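Local coordinates for phage-like element PBSX protein XepA (Bacillus subtilis, PDB 6IA5), which is of unknown function, assembles as a pentamer and does not seem to take part in host cell lysis, at residues K20-R23 against N27-V30; Y54-Q59 against L135-G140; V92-A97 against L114-Y119; V214-K219 against E247-D252. All coordinates share one frame; numbering follows the deposited sequence.

Contact 1. Residues K20-R23 against N27-V30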
loop_
_atom_site.group_PDB
_atom_site.type_symbol
_atom_site.label_atom_id
_atom_site.label_comp_id
_atom_site.label_asym_id
_atom_site.label_seq_id
_atom_site.Cartn_x
_atom_site.Cartn_y
_atom_site.Cartn_z
ATOM N N LYS E 20 -14.803 -27.608 -22.890
ATOM C CA LYS E 20 -13.726 -28.553 -22.668
ATOM C C LYS E 20 -14.101 -29.448 -21.495
ATOM O O LYS E 20 -14.807 -29.007 -20.591
ATOM C CB LYS E 20 -12.423 -27.819 -22.351
ATOM C CG LYS E 20 -11.902 -26.955 -23.492
ATOM C CD LYS E 20 -11.390 -27.766 -24.678
ATOM C CE LYS E 20 -10.744 -26.871 -25.708
ATOM N NZ LYS E 20 -10.323 -27.635 -26.898
ATOM N N PRO E 21 -13.700 -30.741 -21.511
ATOM C CA PRO E 21 -13.981 -31.649 -20.390
ATOM C C PRO E 21 -12.926 -31.410 -19.300
ATOM O O PRO E 21 -11.821 -30.943 -19.598
ATOM C CB PRO E 21 -13.735 -33.041 -21.015
ATOM C CG PRO E 21 -12.678 -32.787 -22.095
ATOM C CD PRO E 21 -12.981 -31.397 -22.626
ATOM N N TYR E 22 -13.263 -31.737 -18.045
ATOM C CA TYR E 22 -12.267 -31.680 -16.978
ATOM C C TYR E 22 -12.701 -32.598 -15.846
ATOM O O TYR E 22 -13.802 -33.158 -15.894
ATOM C CB TYR E 22 -12.003 -30.235 -16.530
ATOM C CG TYR E 22 -13.101 -29.577 -15.721
ATOM C CD1 TYR E 22 -14.303 -29.179 -16.301
ATOM C CD2 TYR E 22 -12.937 -29.335 -14.357
ATOM C CE1 TYR E 22 -15.300 -28.537 -15.556
ATOM C CE2 TYR E 22 -13.917 -28.706 -13.604
ATOM C CZ TYR E 22 -15.094 -28.284 -14.198
ATOM O OH TYR E 22 -16.045 -27.674 -13.419
ATOM N N ARG E 23 -11.836 -32.697 -14.831
ATOM C CA ARG E 23 -11.904 -33.658 -13.736
ATOM C C ARG E 23 -11.289 -34.976 -14.222
ATOM O O ARG E 23 -11.131 -35.193 -15.417
ATOM C CB ARG E 23 -13.302 -33.788 -13.117
ATOM C CG ARG E 23 -13.911 -32.465 -12.671
ATOM C CD ARG E 23 -15.130 -32.630 -11.792
ATOM N NE ARG E 23 -15.808 -31.347 -11.591
ATOM C CZ ARG E 23 -15.453 -30.437 -10.674
ATOM N NH1 ARG E 23 -14.541 -30.735 -9.760
ATOM N NH2 ARG E 23 -16.016 -29.244 -10.682
ATOM N N ASN E 27 -15.695 -35.925 -16.843
ATOM C CA ASN E 27 -17.142 -35.992 -16.804
ATOM C C ASN E 27 -17.729 -34.660 -16.358
ATOM O O ASN E 27 -18.905 -34.583 -15.968
ATOM C CB ASN E 27 -17.628 -37.112 -15.880
ATOM C CG ASN E 27 -17.118 -36.941 -14.465
ATOM O OD1 ASN E 27 -16.068 -36.341 -14.231
ATOM N ND2 ASN E 27 -17.853 -37.469 -13.512
ATOM N N ASP E 28 -16.943 -33.587 -16.447
ATOM C CA ASP E 28 -17.510 -32.248 -16.263
ATOM C C ASP E 28 -17.121 -31.387 -17.464
ATOM O O ASP E 28 -16.229 -31.774 -18.217
ATOM C CB ASP E 28 -17.066 -31.678 -14.911
ATOM C CG ASP E 28 -18.003 -30.645 -14.315
ATOM O OD1 ASP E 28 -18.933 -30.182 -15.038
ATOM O OD2 ASP E 28 -17.800 -30.306 -13.132
ATOM N N PHE E 29 -17.765 -30.226 -17.628
ATOM C CA PHE E 29 -17.541 -29.403 -18.808
ATOM C C PHE E 29 -17.374 -27.940 -18.394
ATOM O O PHE E 29 -17.999 -27.495 -17.430
ATOM C CB PHE E 29 -18.716 -29.544 -19.794
ATOM C CG PHE E 29 -20.052 -29.268 -19.158
ATOM C CD1 PHE E 29 -20.778 -30.292 -18.557
ATOM C CD2 PHE E 29 -20.570 -27.979 -19.127
ATOM C CE1 PHE E 29 -21.987 -30.035 -17.928
ATOM C CE2 PHE E 29 -21.763 -27.711 -18.468
ATOM C CZ PHE E 29 -22.472 -28.737 -17.878
ATOM N N VAL E 30 -16.617 -27.177 -19.193
ATOM C CA VAL E 30 -16.456 -25.754 -18.945
ATOM C C VAL E 30 -16.311 -25.040 -20.293
ATOM O O VAL E 30 -15.673 -25.570 -21.203
ATOM C CB VAL E 30 -15.238 -25.500 -18.008
ATOM C CG1 VAL E 30 -13.920 -26.001 -18.596
ATOM C CG2 VAL E 30 -15.104 -24.021 -17.645
HETATM O O HOH W 1 -18.382 -27.412 -14.710
#

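Contact 2. Residues Y54-Q59 against L135-G140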
loop_
_atom_site.group_PDB
_atom_site.type_symbol
_atom_site.label_atom_id
_atom_site.label_comp_id
_atom_site.label_asym_id
_atom_site.label_seq_id
_atom_site.Cartn_x
_atom_site.Cartn_y
_atom_site.Cartn_z
ATOM N N TYR E 54 -1.857 4.706 -44.202
ATOM C CA TYR E 54 -3.154 4.070 -44.032
ATOM C C TYR E 54 -3.926 4.837 -42.952
ATOM O O TYR E 54 -3.379 5.121 -41.893
ATOM C CB TYR E 54 -2.979 2.596 -43.643
ATOM C CG TYR E 54 -4.250 2.012 -43.079
ATOM C CD1 TYR E 54 -5.280 1.591 -43.912
ATOM C CD2 TYR E 54 -4.449 1.960 -41.706
ATOM C CE1 TYR E 54 -6.468 1.097 -43.392
ATOM C CE2 TYR E 54 -5.627 1.463 -41.169
ATOM C CZ TYR E 54 -6.635 1.027 -42.014
ATOM O OH TYR E 54 -7.805 0.582 -41.477
ATOM N N SER E 55 -5.192 5.176 -43.226
ATOM C CA SER E 55 -6.059 5.847 -42.269
ATOM C C SER E 55 -7.334 5.044 -42.100
ATOM O O SER E 55 -8.098 4.902 -43.042
ATOM C CB SER E 55 -6.418 7.229 -42.717
ATOM O OG SER E 55 -5.418 8.133 -42.327
ATOM N N GLN E 56 -7.554 4.524 -40.895
ATOM C CA GLN E 56 -8.787 3.812 -40.598
ATOM C C GLN E 56 -9.916 4.837 -40.601
ATOM O O GLN E 56 -9.706 5.964 -40.134
ATOM C CB GLN E 56 -8.667 3.192 -39.191
ATOM C CG GLN E 56 -9.863 2.349 -38.807
ATOM C CD GLN E 56 -9.745 1.784 -37.404
ATOM O OE1 GLN E 56 -9.072 2.347 -36.521
ATOM N NE2 GLN E 56 -10.413 0.653 -37.198
ATOM N N LEU E 57 -11.115 4.442 -41.072
ATOM C CA LEU E 57 -12.257 5.334 -40.904
ATOM C C LEU E 57 -12.544 5.473 -39.425
ATOM O O LEU E 57 -12.381 4.501 -38.686
ATOM C CB LEU E 57 -13.489 4.798 -41.645
ATOM C CG LEU E 57 -13.392 4.817 -43.175
ATOM C CD1 LEU E 57 -14.701 4.361 -43.805
ATOM C CD2 LEU E 57 -13.019 6.206 -43.702
ATOM N N GLY E 58 -12.997 6.667 -39.019
ATOM C CA GLY E 58 -13.355 6.931 -37.632
ATOM C C GLY E 58 -14.319 5.873 -37.099
ATOM O O GLY E 58 -15.280 5.507 -37.774
ATOM N N GLN E 59 -14.014 5.351 -35.908
ATOM C CA GLN E 59 -14.810 4.321 -35.253
ATOM C C GLN E 59 -15.583 4.982 -34.115
ATOM O O GLN E 59 -14.985 5.582 -33.232
ATOM C CB GLN E 59 -13.877 3.251 -34.676
ATOM C CG GLN E 59 -12.902 2.653 -35.684
ATOM C CD GLN E 59 -13.615 1.738 -36.645
ATOM O OE1 GLN E 59 -14.071 0.656 -36.279
ATOM N NE2 GLN E 59 -13.701 2.152 -37.900
ATOM N N LEU E 135 -1.741 -4.779 -39.600
ATOM C CA LEU E 135 -2.097 -3.885 -38.513
ATOM C C LEU E 135 -3.328 -4.443 -37.810
ATOM O O LEU E 135 -4.352 -4.644 -38.452
ATOM C CB LEU E 135 -2.369 -2.502 -39.114
ATOM C CG LEU E 135 -2.732 -1.401 -38.115
ATOM C CD1 LEU E 135 -1.662 -1.230 -37.040
ATOM C CD2 LEU E 135 -2.948 -0.083 -38.862
ATOM N N TYR E 136 -3.208 -4.717 -36.498
ATOM C CA TYR E 136 -4.271 -5.318 -35.689
ATOM C C TYR E 136 -4.758 -4.332 -34.634
ATOM O O TYR E 136 -3.964 -3.563 -34.079
ATOM C CB TYR E 136 -3.773 -6.589 -34.975
ATOM C CG TYR E 136 -3.750 -7.809 -35.865
ATOM C CD1 TYR E 136 -2.708 -8.031 -36.763
ATOM C CD2 TYR E 136 -4.800 -8.712 -35.858
ATOM C CE1 TYR E 136 -2.689 -9.148 -37.590
ATOM C CE2 TYR E 136 -4.802 -9.840 -36.674
ATOM C CZ TYR E 136 -3.754 -10.039 -37.555
ATOM O OH TYR E 136 -3.768 -11.147 -38.344
ATOM N N GLN E 137 -6.057 -4.424 -34.327
ATOM C CA GLN E 137 -6.688 -3.530 -33.370
ATOM C C GLN E 137 -7.548 -4.332 -32.392
ATOM O O GLN E 137 -8.399 -5.109 -32.825
ATOM C CB GLN E 137 -7.553 -2.522 -34.118
ATOM C CG GLN E 137 -8.212 -1.486 -33.205
ATOM C CD GLN E 137 -8.939 -0.453 -34.031
ATOM O OE1 GLN E 137 -10.050 -0.701 -34.531
ATOM N NE2 GLN E 137 -8.307 0.706 -34.211
ATOM N N SER E 138 -7.307 -4.125 -31.083
ATOM C CA SER E 138 -8.153 -4.670 -30.026
ATOM C C SER E 138 -8.854 -3.509 -29.319
ATOM O O SER E 138 -8.279 -2.429 -29.186
ATOM C CB SER E 138 -7.366 -5.490 -29.025
ATOM O OG SER E 138 -6.813 -6.654 -29.630
ATOM N N VAL E 139 -10.091 -3.760 -28.882
ATOM C CA VAL E 139 -10.868 -2.807 -28.101
ATOM C C VAL E 139 -11.362 -3.512 -26.842
ATOM O O VAL E 139 -11.478 -4.737 -26.820
ATOM C CB VAL E 139 -12.046 -2.230 -28.908
ATOM C CG1 VAL E 139 -11.561 -1.348 -30.067
ATOM C CG2 VAL E 139 -12.996 -3.321 -29.395
ATOM N N GLY E 140 -11.643 -2.729 -25.794
ATOM C CA GLY E 140 -12.250 -3.260 -24.582
ATOM C C GLY E 140 -13.400 -2.371 -24.142
ATOM O O GLY E 140 -13.692 -1.360 -24.791
HETATM O O HOH W 2 -13.407 -0.760 -33.916
#

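Contact 3. Residues V92-A97 against L114-Y119. With ACT (acetate ion), chain B.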
loop_
_atom_site.group_PDB
_atom_site.type_symbol
_atom_site.label_atom_id
_atom_site.label_comp_id
_atom_site.label_asym_id
_atom_site.label_seq_id
_atom_site.Cartn_x
_atom_site.Cartn_y
_atom_site.Cartn_z
ATOM N N VAL E 92 -11.984 16.382 -37.402
ATOM C CA VAL E 92 -10.711 16.901 -36.931
ATOM C C VAL E 92 -10.178 15.943 -35.862
ATOM O O VAL E 92 -10.897 15.589 -34.924
ATOM C CB VAL E 92 -10.885 18.339 -36.410
ATOM C CG1 VAL E 92 -9.619 18.875 -35.762
ATOM C CG2 VAL E 92 -11.407 19.268 -37.511
ATOM N N TRP E 93 -8.914 15.528 -36.029
ATOM C CA TRP E 93 -8.297 14.439 -35.276
ATOM C C TRP E 93 -7.167 14.986 -34.405
ATOM O O TRP E 93 -6.395 15.824 -34.855
ATOM C CB TRP E 93 -7.808 13.350 -36.248
ATOM C CG TRP E 93 -8.978 12.642 -36.860
ATOM C CD1 TRP E 93 -9.636 12.977 -38.014
ATOM C CD2 TRP E 93 -9.704 11.526 -36.302
ATOM N NE1 TRP E 93 -10.699 12.133 -38.229
ATOM C CE2 TRP E 93 -10.770 11.232 -37.191
ATOM C CE3 TRP E 93 -9.552 10.732 -35.152
ATOM C CZ2 TRP E 93 -11.665 10.181 -36.966
ATOM C CZ3 TRP E 93 -10.448 9.700 -34.926
ATOM C CH2 TRP E 93 -11.494 9.433 -35.817
ATOM N N THR E 94 -7.069 14.500 -33.162
ATOM C CA THR E 94 -5.874 14.732 -32.361
ATOM C C THR E 94 -5.183 13.390 -32.095
ATOM O O THR E 94 -5.849 12.363 -32.028
ATOM C CB THR E 94 -6.210 15.501 -31.077
ATOM O OG1 THR E 94 -7.195 14.724 -30.396
ATOM C CG2 THR E 94 -6.762 16.885 -31.353
ATOM N N THR E 95 -3.853 13.413 -31.969
ATOM C CA THR E 95 -3.065 12.213 -31.752
ATOM C C THR E 95 -2.985 11.927 -30.262
ATOM O O THR E 95 -2.501 12.778 -29.508
ATOM C CB THR E 95 -1.633 12.383 -32.284
ATOM O OG1 THR E 95 -1.781 12.744 -33.658
ATOM C CG2 THR E 95 -0.840 11.096 -32.181
ATOM N N THR E 96 -3.403 10.728 -29.843
ATOM C CA THR E 96 -3.337 10.395 -28.425
ATOM C C THR E 96 -2.056 9.612 -28.147
ATOM O O THR E 96 -1.488 9.721 -27.065
ATOM C CB THR E 96 -4.534 9.552 -27.980
ATOM O OG1 THR E 96 -5.711 10.249 -28.383
ATOM C CG2 THR E 96 -4.545 9.255 -26.494
ATOM N N ALA E 97 -1.624 8.802 -29.124
ATOM C CA ALA E 97 -0.410 8.021 -28.939
ATOM C C ALA E 97 0.266 7.836 -30.284
ATOM O O ALA E 97 -0.411 7.829 -31.306
ATOM C CB ALA E 97 -0.705 6.677 -28.291
ATOM N N LEU E 114 -9.935 5.886 -24.009
ATOM C CA LEU E 114 -10.439 6.871 -24.948
ATOM C C LEU E 114 -11.302 7.896 -24.215
ATOM O O LEU E 114 -11.914 7.576 -23.188
ATOM C CB LEU E 114 -11.256 6.120 -26.000
ATOM C CG LEU E 114 -10.440 5.145 -26.853
ATOM C CD1 LEU E 114 -11.377 4.297 -27.696
ATOM C CD2 LEU E 114 -9.423 5.900 -27.730
ATOM N N SER E 115 -11.390 9.108 -24.781
ATOM C CA SER E 115 -12.274 10.112 -24.197
ATOM C C SER E 115 -13.204 10.768 -25.216
ATOM O O SER E 115 -14.339 11.068 -24.870
ATOM C CB SER E 115 -11.541 11.124 -23.365
ATOM O OG SER E 115 -10.299 11.409 -23.955
ATOM N N LYS E 116 -12.755 10.954 -26.465
ATOM C CA LYS E 116 -13.620 11.576 -27.456
ATOM C C LYS E 116 -14.508 10.499 -28.067
ATOM O O LYS E 116 -14.325 9.317 -27.795
ATOM C CB LYS E 116 -12.768 12.276 -28.518
ATOM C CG LYS E 116 -11.754 13.247 -27.942
ATOM C CD LYS E 116 -11.118 14.131 -28.969
ATOM C CE LYS E 116 -10.184 15.118 -28.289
ATOM N NZ LYS E 116 -9.456 15.938 -29.288
ATOM N N ARG E 117 -15.419 10.908 -28.952
ATOM C CA ARG E 117 -16.422 9.995 -29.465
ATOM C C ARG E 117 -15.841 8.955 -30.437
ATOM O O ARG E 117 -16.287 7.809 -30.443
ATOM C CB ARG E 117 -17.589 10.780 -30.058
ATOM C CG ARG E 117 -18.669 9.868 -30.613
ATOM C CD ARG E 117 -19.926 10.646 -30.927
ATOM N NE ARG E 117 -20.801 9.697 -31.585
ATOM C CZ ARG E 117 -22.034 9.971 -31.993
ATOM N NH1 ARG E 117 -22.525 11.187 -31.863
ATOM N NH2 ARG E 117 -22.767 9.024 -32.545
ATOM N N TYR E 118 -14.867 9.349 -31.266
ATOM C CA TYR E 118 -14.377 8.521 -32.361
ATOM C C TYR E 118 -12.889 8.255 -32.172
ATOM O O TYR E 118 -12.163 9.137 -31.704
ATOM C CB TYR E 118 -14.559 9.238 -33.710
ATOM C CG TYR E 118 -15.989 9.599 -34.017
ATOM C CD1 TYR E 118 -16.832 8.690 -34.640
ATOM C CD2 TYR E 118 -16.511 10.832 -33.651
ATOM C CE1 TYR E 118 -18.156 9.003 -34.909
ATOM C CE2 TYR E 118 -17.830 11.161 -33.909
ATOM C CZ TYR E 118 -18.645 10.244 -34.551
ATOM O OH TYR E 118 -19.946 10.543 -34.814
ATOM N N TYR E 119 -12.457 7.047 -32.557
ATOM C CA TYR E 119 -11.046 6.684 -32.532
ATOM C C TYR E 119 -10.656 6.165 -33.916
ATOM O O TYR E 119 -11.528 5.735 -34.679
ATOM C CB TYR E 119 -10.746 5.653 -31.426
ATOM C CG TYR E 119 -11.508 4.355 -31.528
ATOM C CD1 TYR E 119 -12.796 4.239 -31.012
ATOM C CD2 TYR E 119 -10.958 3.240 -32.154
ATOM C CE1 TYR E 119 -13.518 3.060 -31.119
ATOM C CE2 TYR E 119 -11.666 2.045 -32.248
ATOM C CZ TYR E 119 -12.948 1.956 -31.731
ATOM O OH TYR E 119 -13.654 0.793 -31.864
HETATM C C ACT B . -11.881 17.427 -31.977
HETATM O O ACT B . -12.809 17.255 -32.810
HETATM O OXT ACT B . -11.912 16.813 -30.904
HETATM C CH3 ACT B . -10.706 18.367 -32.184
#

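Contact 4. Residues V214-K219 against E247-D252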
loop_
_atom_site.group_PDB
_atom_site.type_symbol
_atom_site.label_atom_id
_atom_site.label_comp_id
_atom_site.label_asym_id
_atom_site.label_seq_id
_atom_site.Cartn_x
_atom_site.Cartn_y
_atom_site.Cartn_z
ATOM N N VAL E 214 8.247 43.013 27.090
ATOM C CA VAL E 214 7.569 41.771 26.751
ATOM C C VAL E 214 7.968 40.712 27.770
ATOM O O VAL E 214 9.150 40.528 28.032
ATOM C CB VAL E 214 7.900 41.315 25.324
ATOM C CG1 VAL E 214 7.167 40.023 24.957
ATOM C CG2 VAL E 214 7.620 42.418 24.314
ATOM N N LYS E 215 6.965 40.015 28.318
ATOM C CA LYS E 215 7.188 38.950 29.275
ATOM C C LYS E 215 6.791 37.635 28.622
ATOM O O LYS E 215 5.752 37.571 27.967
ATOM C CB LYS E 215 6.371 39.211 30.541
ATOM C CG LYS E 215 6.696 38.328 31.738
ATOM C CD LYS E 215 6.121 38.868 33.038
ATOM C CE LYS E 215 6.777 38.342 34.306
ATOM N NZ LYS E 215 7.273 36.952 34.177
ATOM N N PHE E 216 7.630 36.603 28.806
ATOM C CA PHE E 216 7.466 35.325 28.126
ATOM C C PHE E 216 6.721 34.348 29.036
ATOM O O PHE E 216 7.146 34.103 30.167
ATOM C CB PHE E 216 8.836 34.742 27.763
ATOM C CG PHE E 216 9.803 35.691 27.090
ATOM C CD1 PHE E 216 9.357 36.684 26.221
ATOM C CD2 PHE E 216 11.176 35.569 27.297
ATOM C CE1 PHE E 216 10.259 37.529 25.578
ATOM C CE2 PHE E 216 12.074 36.414 26.657
ATOM C CZ PHE E 216 11.609 37.390 25.797
ATOM N N TRP E 217 5.617 33.786 28.530
ATOM C CA TRP E 217 4.773 32.922 29.342
ATOM C C TRP E 217 4.463 31.640 28.585
ATOM O O TRP E 217 4.285 31.664 27.374
ATOM C CB TRP E 217 3.429 33.591 29.648
ATOM C CG TRP E 217 3.417 34.856 30.447
ATOM C CD1 TRP E 217 3.130 36.105 29.975
ATOM C CD2 TRP E 217 3.569 34.995 31.872
ATOM N NE1 TRP E 217 3.113 37.011 31.002
ATOM C CE2 TRP E 217 3.367 36.362 32.180
ATOM C CE3 TRP E 217 3.847 34.107 32.919
ATOM C CZ2 TRP E 217 3.452 36.860 33.483
ATOM C CZ3 TRP E 217 3.931 34.596 34.209
ATOM C CH2 TRP E 217 3.742 35.956 34.485
ATOM N N GLY E 218 4.342 30.541 29.336
ATOM C CA GLY E 218 3.710 29.331 28.845
ATOM C C GLY E 218 2.494 28.991 29.709
ATOM O O GLY E 218 2.393 29.446 30.848
ATOM N N LYS E 219 1.560 28.221 29.148
ATOM C CA LYS E 219 0.525 27.609 29.970
ATOM C C LYS E 219 0.627 26.100 29.837
ATOM O O LYS E 219 0.840 25.590 28.739
ATOM C CB LYS E 219 -0.877 28.064 29.552
ATOM C CG LYS E 219 -1.190 29.509 29.885
ATOM C CD LYS E 219 -2.572 29.904 29.420
ATOM C CE LYS E 219 -3.024 31.241 29.959
ATOM N NZ LYS E 219 -4.377 31.527 29.424
ATOM N N GLU E 247 14.925 42.140 17.851
ATOM C CA GLU E 247 15.625 40.990 18.390
ATOM C C GLU E 247 14.722 39.766 18.274
ATOM O O GLU E 247 13.518 39.896 18.079
ATOM C CB GLU E 247 16.106 41.267 19.814
ATOM C CG GLU E 247 14.994 41.625 20.757
ATOM C CD GLU E 247 15.352 42.012 22.187
ATOM O OE1 GLU E 247 16.430 42.596 22.431
ATOM O OE2 GLU E 247 14.535 41.727 23.062
ATOM N N ALA E 248 15.335 38.583 18.361
ATOM C CA ALA E 248 14.598 37.337 18.276
ATOM C C ALA E 248 15.049 36.423 19.416
ATOM O O ALA E 248 16.230 36.384 19.752
ATOM C CB ALA E 248 14.814 36.685 16.932
ATOM N N TRP E 249 14.093 35.661 19.946
ATOM C CA TRP E 249 14.275 34.824 21.117
ATOM C C TRP E 249 13.843 33.407 20.763
ATOM O O TRP E 249 12.758 33.228 20.219
ATOM C CB TRP E 249 13.438 35.381 22.267
ATOM C CG TRP E 249 13.909 36.711 22.778
ATOM C CD1 TRP E 249 13.586 37.961 22.307
ATOM C CD2 TRP E 249 14.801 36.911 23.892
ATOM N NE1 TRP E 249 14.218 38.921 23.058
ATOM C CE2 TRP E 249 14.966 38.309 24.038
ATOM C CE3 TRP E 249 15.459 36.046 24.778
ATOM C CZ2 TRP E 249 15.758 38.852 25.051
ATOM C CZ3 TRP E 249 16.248 36.586 25.768
ATOM C CH2 TRP E 249 16.392 37.976 25.901
ATOM N N ALA E 250 14.689 32.425 21.104
ATOM C CA ALA E 250 14.440 31.021 20.838
ATOM C C ALA E 250 13.952 30.338 22.111
ATOM O O ALA E 250 14.557 30.514 23.167
ATOM C CB ALA E 250 15.697 30.366 20.297
ATOM N N PHE E 251 12.873 29.540 21.993
ATOM C CA PHE E 251 12.296 28.853 23.144
ATOM C C PHE E 251 12.136 27.366 22.849
ATOM O O PHE E 251 11.775 26.974 21.740
ATOM C CB PHE E 251 10.887 29.371 23.451
ATOM C CG PHE E 251 10.821 30.836 23.785
ATOM C CD1 PHE E 251 10.757 31.798 22.788
ATOM C CD2 PHE E 251 10.847 31.250 25.111
ATOM C CE1 PHE E 251 10.703 33.148 23.108
ATOM C CE2 PHE E 251 10.806 32.599 25.431
ATOM C CZ PHE E 251 10.725 33.540 24.432
ATOM N N ASP E 252 12.383 26.558 23.876
ATOM C CA ASP E 252 12.020 25.155 23.895
ATOM C C ASP E 252 10.620 25.059 24.492
ATOM O O ASP E 252 10.434 25.378 25.663
ATOM C CB ASP E 252 13.038 24.352 24.713
ATOM C CG ASP E 252 12.661 22.892 24.964
ATOM O OD1 ASP E 252 11.712 22.372 24.296
ATOM O OD2 ASP E 252 13.334 22.265 25.816
#

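Contact 1. Residues K20-R23 against N27-V30
Arg-23 and Asp-28 form a salt bridge beside the backbone of a beta hairpin. The two side chains run alongside each other, and Arg-23 NE reaches Asp-28 OD2 at 2.7 Å in a nearly straight bond (164°) that lies in the guanidinium plane and uses the anti lone pair of the oxygen. NH2 of Arg-23 adds a weak second bond to OD2. Tyr-22 sits next to this pair: Asp-28 CB lies over one face of its ring, 4.0 Å from the centroid, as a CH-pi contact, while CE1 of the ring meets Val-30 CB at 3.9 Å. Beyond the ring, a water accepts from Tyr-22 OH and donates to Asp-28 OD1 and Phe-29 O, so that three groups share it. Asp-28 OD1 also takes the backbone N-H of Phe-29, with Phe-29 N 2.8 Å away. The carboxylate is turned to these partners because Asp-28 CG stands anti to its own N (chi1 -154°). Behind the side chains, strands 20-22 and 28-30 pair antiparallel: Lys-20 with Val-30 and Tyr-22 with Asp-28 are hydrogen-bonded pairs, and Pro-21 with Phe-29 is the non-hydrogen-bonded pair between them. Further out, Lys-20 of the third subunit forms a salt bridge with Asp-28 OD1, and Lys-20 here does the same to Asp-28 of the fourth subunit. With cationic partners on both oxygens, Asp-28 is probably held as a carboxylate, tying hairpin to hairpin in the pentamer.

Contact 2. Residues Y54-Q59 against L135-G140
Residues 54-59 and 135-140 belong to two different antiparallel sheets, and their backbones stay well apart, the nearest CA atoms being those of Tyr-54 and Leu-135 at 9.7 Å. Side chains therefore bridge the gap. Gln-56 and Gln-137 come at each other from opposite directions and pair their amides reciprocally: Gln-137 NE2 donates to Gln-56 OE1 at 2.9 Å, and Gln-56 NE2 returns a straighter bond (172°) to Gln-137 OE1 at 3.0 Å. The amide planes are turned 39° against each other, so the pair is twisted rather than flat. Both chains are extended with CG anti to the backbone N (chi1 -176° in Gln-56), which carries each amide out toward its partner. Gln-56 OE1 is gripped a second time by the backbone N of Phe-121, in the neighbouring strand 118-125, so the buried amide is fixed in its rotation. Alongside, the ring of Tyr-54 meets a single methyl of Leu-135, with CD2 of the tyrosine 3.8 Å from CD2 of the leucine. Gln-59 bends back instead, its NE2 bonding to Leu-57 O at 2.8 Å. Leu-43 of strand 41-44 packs on Tyr-54, Gln-56 and Gln-137 alike. Cross-sheet contact of this kind, made by side chains alone, belongs to the interior of a beta-sandwich, here one of two four-stranded antiparallel sheets with a buried glutamine pair among apolar neighbours.

Contact 3. Residues V92-A97 against L114-Y119
Trp-93 packs against Tyr-118 and Tyr-119 at the border of a beta-sandwich, where strand 94-101, outermost in its four-stranded sheet within the chain, comes close to the crossing from strand 107-113 of one sheet to strand 118-125 of the other. The tight part of the contact is made by the far end of the indole. Its CH2 touches Tyr-118 CB at 3.7 Å, and CZ3 rests against the backbone, 3.7 Å from both Tyr-118 O and Tyr-119 C. The indole and the Tyr-118 side chain cross at about a right angle; Tyr-118 CB is the atom engaged, and the end of that side chain leads away from the indole. The indole reaches across from Trp-93, whose CG lies beside the backbone N (chi1 -70°), the CA atoms of Trp-93 and Tyr-119 being 8.7 Å apart. Arg-120 forms a cation-pi pair with Trp-93 as well.

The other side is polar and exposed. There the extended chain of Lys-116 crosses Thr-94 and is held at its terminal nitrogen. Behind it, the carboxylate of Glu-86 takes the backbone N-H groups of Ser-115 and Lys-116 on OE1, anchoring the loop to strand 80-87, the direct neighbour of 94-101. Farther along, Thr-96 and Ala-97 both face Ile-84 in a classic beta bulge. An acetate, probably from the crystallisation liquor, occupies the solvent margin: Lys-116 NZ donates to its OXT at 3.1 Å and to Thr-94 OG1 at 2.8 Å.

Contact 4. Residues V214-K219 against E247-D252
An aromatic cluster fills the interior between two strands of the C-terminal beta domain, 211-219 and 247-252, which face each other without any hydrogen bond between the two segments. Phe-216 is its middle member and plays two roles. Toward Trp-249 it presents an edge: CZ stands 3.7 Å from Trp-249 CD2, over the centre of the indole, and the planes meet at 57° in a tilted edge-to-face pair. Toward Phe-251 it presents a face. The edge of the Phe-251 ring points at it with planes almost perpendicular (87°) and centroids 4.9 Å apart, a clear T-shaped stack, and Phe-251 CE2 comes within 3.5 Å of Phe-216 CD2. All three side chains place CG opposite the carbonyl carbon (chi1 -48° in Phe-216), and each leaves its strand toward the other. The indole is steadied by a polar bond at its rim: Trp-249 NE1 donates in the ring plane to Glu-247 OE2, 2.8 Å away, and that oxygen is also bonded to Thr-242 OG1. A buried carboxylate thus has partners while the ring face remains available to Phe-216. Ile-228 and Met-261, from strands 225-232 and 258-267, pack on both phenylalanines and extend the apolar layer. Edge-to-face rings meeting across a gap spanned by side chains, with both strands paired to 225-232, are consistent with the core of a curled, sandwich-like antiparallel beta domain.

How the contacts relate
Contacts 2 and 4 are both buried and join facing strands through side chains alone, but in separate parts of the chain, with centres about 72 Å apart: one is built on an amide pair, the other on aromatic rings. Contact 3 lies at the surface of the same domain as contact 2 and touches it, Gln-59 N standing 2.8 Å from Tyr-119 O where strands 53-60 and 118-125 are neighbours; in sequence it is nested within contact 2. Its indole packing gives way to a lysine near solvent. Contact 1 differs again, being a local hairpin joined by backbone bonds, packed against neighbouring subunits and charged where contact 4 is apolar.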